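Local coordinates for CELL division control protein 6 (Pyrobaculum aerophilum, PDB 1FNN) that probably regulates the initiation of DNA replication as an ATP-binding AAA+ protein of the Cdc6/Cdc18 family, at residues I91-F102 with F112-R123. Sequence-based numbering, arbitrary orientation.
Sequences IGEIARSLNIPF and FLALLVEHLRER
Ile100 lies against His119 where the chain leaving helix 87-97 runs back along helix 109-122, and its branches divide the work. From CB, CG2 stands over one face of the imidazole, 3.6 Å from the ring centroid and 18° off its normal, which meets the criteria for a CH-pi contact; its nearest ring atom is CD2. CG1, beside the backbone N, packs against His119 CG and ND1. The extended chain then carries CD1 past His119 CB to Leu116 CD1, 3.8 Å away. The imidazole is pinned as well as packed: Arg123 NH2 donates to His119 ND1 (2.9 Å, N-H...N 162°), while NE2 meets a water. That bond is consistent with ND1 lacking a proton. The guanidinium of Arg123, its chain bent at chi3, also directs NH1 and NH2 to the single carbonyl oxygen Leu98 O, at 2.8 and 3.1 Å, with the oxygen practically in the guanidinium plane. The gripped carbonyl lies in the Schellman motif that ends helix 87-97: Asn99, at positive phi, is C-prime, Ile100 N bonds to Ala95 O and Asn99 N to Arg96 O. At the other end, Ile91 CG2 sits over the centre of the Phe112 ring, and the edge of that ring meets the face of Phe102 in a T-shaped pair, centroids 4.8 Å apart and planes at 60°. Between these ends, Leu116 forks: CD2 meets Ile91 CD1, and CD1 touches Ile94, Leu98 and Ile100. The axes of segments 91-97 and 112-122 run nearly parallel. Ile94 and Leu98 also pack on strands 75-80 and 127-132 of the parallel AAA+ sheet, and Leu116 reaches Leu148 of helix 139-148, placing this helix pair beside the sheet's 75-80 edge, away from the ADP site.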
loop_
_atom_site.group_PDB
_atom_site.type_symbol
_atom_site.label_atom_id
_atom_site.label_comp_id
_atom_site.label_asym_id
_atom_site.label_seq_id
_atom_site.Cartn_x
_atom_site.Cartn_y
_atom_site.Cartn_z
ATOM N N ILE A 91 16.909 1.652 21.894
ATOM C CA ILE A 91 16.818 1.518 23.354
ATOM C C ILE A 91 16.341 2.803 23.993
ATOM O O ILE A 91 15.606 2.796 25.005
ATOM C CB ILE A 91 18.159 1.023 23.946
ATOM C CG1 ILE A 91 17.926 0.377 25.314
ATOM C CG2 ILE A 91 19.169 2.138 24.069
ATOM C CD1 ILE A 91 17.289 -0.995 25.221
ATOM N N GLY A 92 16.769 3.962 23.476
ATOM C CA GLY A 92 16.271 5.238 23.932
ATOM C C GLY A 92 14.760 5.379 23.758
ATOM O O GLY A 92 14.066 5.912 24.641
ATOM N N GLU A 93 14.222 4.971 22.599
ATOM C CA GLU A 93 12.782 5.070 22.378
ATOM C C GLU A 93 12.022 4.066 23.240
ATOM O O GLU A 93 11.055 4.445 23.913
ATOM C CB GLU A 93 12.441 4.928 20.891
ATOM C CG GLU A 93 10.946 4.959 20.589
ATOM C CD GLU A 93 10.280 6.261 21.003
ATOM O OE1 GLU A 93 11.044 7.196 21.354
ATOM O OE2 GLU A 93 9.021 6.342 20.974
ATOM N N ILE A 94 12.582 2.877 23.485
ATOM C CA ILE A 94 11.960 1.903 24.380
ATOM C C ILE A 94 11.919 2.449 25.798
ATOM O O ILE A 94 10.938 2.377 26.533
ATOM C CB ILE A 94 12.782 0.587 24.396
ATOM C CG1 ILE A 94 12.563 -0.142 23.072
ATOM C CG2 ILE A 94 12.400 -0.349 25.544
ATOM C CD1 ILE A 94 13.467 -1.334 22.822
ATOM N N ALA A 95 13.063 3.034 26.204
ATOM C CA ALA A 95 13.177 3.626 27.538
ATOM C C ALA A 95 12.203 4.767 27.761
ATOM O O ALA A 95 11.560 4.974 28.813
ATOM C CB ALA A 95 14.630 4.121 27.669
ATOM N N ARG A 96 12.077 5.613 26.735
ATOM C CA ARG A 96 11.093 6.691 26.807
ATOM C C ARG A 96 9.682 6.138 26.877
ATOM O O ARG A 96 8.848 6.574 27.685
ATOM C CB ARG A 96 11.272 7.578 25.580
ATOM C CG ARG A 96 10.503 8.885 25.628
ATOM C CD ARG A 96 10.457 9.547 24.260
ATOM N NE ARG A 96 9.161 9.461 23.619
ATOM C CZ ARG A 96 8.375 8.438 23.366
ATOM N NH1 ARG A 96 8.675 7.185 23.693
ATOM N NH2 ARG A 96 7.210 8.613 22.754
ATOM N N SER A 97 9.407 5.106 26.056
ATOM C CA SER A 97 8.032 4.576 26.059
ATOM C C SER A 97 7.727 3.887 27.373
ATOM O O SER A 97 6.599 3.940 27.851
ATOM C CB SER A 97 7.838 3.645 24.843
ATOM O OG SER A 97 6.635 2.891 25.100
ATOM N N LEU A 98 8.687 3.310 28.076
ATOM C CA LEU A 98 8.550 2.647 29.364
ATOM C C LEU A 98 8.895 3.515 30.582
ATOM O O LEU A 98 8.888 3.051 31.728
ATOM C CB LEU A 98 9.494 1.429 29.357
ATOM C CG LEU A 98 8.960 0.005 29.201
ATOM C CD1 LEU A 98 7.578 -0.110 28.595
ATOM C CD2 LEU A 98 9.940 -0.929 28.497
ATOM N N ASN A 99 9.141 4.812 30.386
ATOM C CA ASN A 99 9.574 5.689 31.443
ATOM C C ASN A 99 10.730 5.102 32.258
ATOM O O ASN A 99 10.609 5.119 33.479
ATOM C CB ASN A 99 8.417 5.902 32.459
ATOM C CG ASN A 99 7.438 6.803 31.697
ATOM O OD1 ASN A 99 7.912 7.906 31.421
ATOM N ND2 ASN A 99 6.254 6.275 31.452
ATOM N N ILE A 100 11.832 4.773 31.608
ATOM C CA ILE A 100 13.002 4.254 32.336
ATOM C C ILE A 100 14.001 5.418 32.319
ATOM O O ILE A 100 14.453 5.800 31.250
ATOM C CB ILE A 100 13.673 3.098 31.580
ATOM C CG1 ILE A 100 12.765 1.852 31.547
ATOM C CG2 ILE A 100 15.054 2.755 32.153
ATOM C CD1 ILE A 100 13.343 0.811 30.574
ATOM N N PRO A 101 14.336 5.951 33.481
ATOM C CA PRO A 101 15.274 7.072 33.522
ATOM C C PRO A 101 16.677 6.580 33.185
ATOM O O PRO A 101 17.081 5.560 33.754
ATOM C CB PRO A 101 15.197 7.564 34.970
ATOM C CG PRO A 101 14.078 6.827 35.606
ATOM C CD PRO A 101 13.868 5.538 34.809
ATOM N N PHE A 102 17.453 7.332 32.424
ATOM C CA PHE A 102 18.863 6.988 32.243
ATOM C C PHE A 102 19.787 7.645 33.273
ATOM O O PHE A 102 19.599 8.788 33.709
ATOM C CB PHE A 102 19.388 7.358 30.857
ATOM C CG PHE A 102 18.875 6.525 29.720
ATOM C CD1 PHE A 102 19.017 6.998 28.421
ATOM C CD2 PHE A 102 18.265 5.298 29.906
ATOM C CE1 PHE A 102 18.562 6.265 27.339
ATOM C CE2 PHE A 102 17.807 4.554 28.836
ATOM C CZ PHE A 102 17.957 5.045 27.552
ATOM N N PHE A 112 22.858 -0.919 29.001
ATOM C CA PHE A 112 21.520 -0.562 28.536
ATOM C C PHE A 112 20.539 -1.725 28.554
ATOM O O PHE A 112 19.503 -1.680 29.211
ATOM C CB PHE A 112 21.631 -0.085 27.085
ATOM C CG PHE A 112 21.707 1.409 26.964
ATOM C CD1 PHE A 112 22.661 1.996 26.151
ATOM C CD2 PHE A 112 20.817 2.209 27.673
ATOM C CE1 PHE A 112 22.725 3.375 26.044
ATOM C CE2 PHE A 112 20.889 3.580 27.562
ATOM C CZ PHE A 112 21.836 4.166 26.751
ATOM N N LEU A 113 20.978 -2.883 28.001
ATOM C CA LEU A 113 20.098 -4.045 28.022
ATOM C C LEU A 113 19.833 -4.478 29.439
ATOM O O LEU A 113 18.725 -4.866 29.840
ATOM C CB LEU A 113 20.690 -5.232 27.241
ATOM C CG LEU A 113 20.666 -5.038 25.731
ATOM C CD1 LEU A 113 21.513 -6.131 25.065
ATOM C CD2 LEU A 113 19.233 -5.021 25.217
ATOM N N ALA A 114 20.921 -4.453 30.235
ATOM C CA ALA A 114 20.751 -4.821 31.655
ATOM C C ALA A 114 19.753 -3.870 32.330
ATOM O O ALA A 114 18.975 -4.318 33.177
ATOM C CB ALA A 114 22.125 -4.753 32.307
ATOM N N LEU A 115 19.861 -2.585 32.064
ATOM C CA LEU A 115 18.896 -1.620 32.656
ATOM C C LEU A 115 17.452 -1.917 32.251
ATOM O O LEU A 115 16.524 -1.985 33.058
ATOM C CB LEU A 115 19.276 -0.200 32.249
ATOM C CG LEU A 115 18.422 0.949 32.845
ATOM C CD1 LEU A 115 18.470 0.958 34.362
ATOM C CD2 LEU A 115 18.889 2.285 32.290
ATOM N N LEU A 116 17.261 -2.220 30.971
ATOM C CA LEU A 116 15.931 -2.569 30.442
ATOM C C LEU A 116 15.449 -3.845 31.067
ATOM O O LEU A 116 14.313 -3.957 31.554
ATOM C CB LEU A 116 15.980 -2.632 28.890
ATOM C CG LEU A 116 14.724 -3.297 28.275
ATOM C CD1 LEU A 116 13.499 -2.452 28.613
ATOM C CD2 LEU A 116 14.914 -3.506 26.783
ATOM N N VAL A 117 16.335 -4.847 31.218
ATOM C CA VAL A 117 15.895 -6.061 31.938
ATOM C C VAL A 117 15.525 -5.762 33.371
ATOM O O VAL A 117 14.557 -6.280 33.940
ATOM C CB VAL A 117 17.018 -7.129 31.857
ATOM C CG1 VAL A 117 16.771 -8.274 32.810
ATOM C CG2 VAL A 117 17.127 -7.621 30.412
ATOM N N GLU A 118 16.365 -4.992 34.086
ATOM C CA GLU A 118 16.054 -4.676 35.499
ATOM C C GLU A 118 14.699 -4.013 35.669
ATOM O O GLU A 118 13.823 -4.368 36.502
ATOM C CB GLU A 118 17.171 -3.726 36.001
ATOM C CG GLU A 118 16.888 -3.256 37.437
ATOM C CD GLU A 118 17.717 -2.023 37.757
ATOM O OE1 GLU A 118 18.957 -2.077 37.635
ATOM O OE2 GLU A 118 17.144 -0.981 38.134
ATOM N N HIS A 119 14.447 -3.008 34.820
ATOM C CA HIS A 119 13.144 -2.319 34.910
ATOM C C HIS A 119 11.987 -3.254 34.608
ATOM O O HIS A 119 11.002 -3.282 35.363
ATOM C CB HIS A 119 13.130 -1.082 34.006
ATOM C CG HIS A 119 13.629 0.161 34.678
ATOM N ND1 HIS A 119 12.768 1.115 35.191
ATOM C CD2 HIS A 119 14.896 0.599 34.918
ATOM C CE1 HIS A 119 13.495 2.091 35.721
ATOM N NE2 HIS A 119 14.779 1.804 35.569
ATOM N N LEU A 120 12.100 -4.109 33.570
ATOM C CA LEU A 120 10.997 -5.037 33.245
ATOM C C LEU A 120 10.700 -5.989 34.395
ATOM O O LEU A 120 9.581 -6.274 34.805
ATOM C CB LEU A 120 11.370 -5.836 31.979
ATOM C CG LEU A 120 11.368 -5.088 30.634
ATOM C CD1 LEU A 120 11.897 -5.993 29.516
ATOM C CD2 LEU A 120 9.980 -4.548 30.287
ATOM N N ARG A 121 11.783 -6.491 35.000
ATOM C CA ARG A 121 11.717 -7.392 36.142
ATOM C C ARG A 121 11.263 -6.720 37.426
ATOM O O ARG A 121 10.242 -7.132 37.997
ATOM C CB ARG A 121 13.104 -8.007 36.394
ATOM C CG ARG A 121 13.133 -8.931 37.607
ATOM C CD ARG A 121 14.505 -9.597 37.753
ATOM N NE ARG A 121 14.327 -10.803 38.544
ATOM C CZ ARG A 121 14.958 -11.959 38.431
ATOM N NH1 ARG A 121 15.895 -12.169 37.519
ATOM N NH2 ARG A 121 14.623 -12.930 39.277
ATOM N N GLU A 122 11.921 -5.634 37.826
ATOM C CA GLU A 122 11.592 -5.027 39.126
ATOM C C GLU A 122 10.282 -4.290 39.168
ATOM O O GLU A 122 9.704 -4.037 40.234
ATOM C CB GLU A 122 12.746 -4.077 39.511
ATOM C CG GLU A 122 14.087 -4.809 39.578
ATOM C CD GLU A 122 14.074 -6.092 40.387
ATOM O OE1 GLU A 122 13.117 -6.299 41.168
ATOM O OE2 GLU A 122 15.012 -6.911 40.255
ATOM N N ARG A 123 9.799 -3.850 37.994
ATOM C CA ARG A 123 8.504 -3.166 37.953
ATOM C C ARG A 123 7.452 -4.170 37.494
ATOM O O ARG A 123 6.308 -3.767 37.321
ATOM C CB ARG A 123 8.600 -1.919 37.075
ATOM C CG ARG A 123 9.319 -0.733 37.721
ATOM C CD ARG A 123 9.787 0.321 36.740
ATOM N NE ARG A 123 8.736 0.867 35.888
ATOM C CZ ARG A 123 8.894 1.452 34.719
ATOM N NH1 ARG A 123 7.809 1.897 34.071
ATOM N NH2 ARG A 123 10.083 1.615 34.153
HETATM O O HOH W 1 16.748 3.583 36.456
#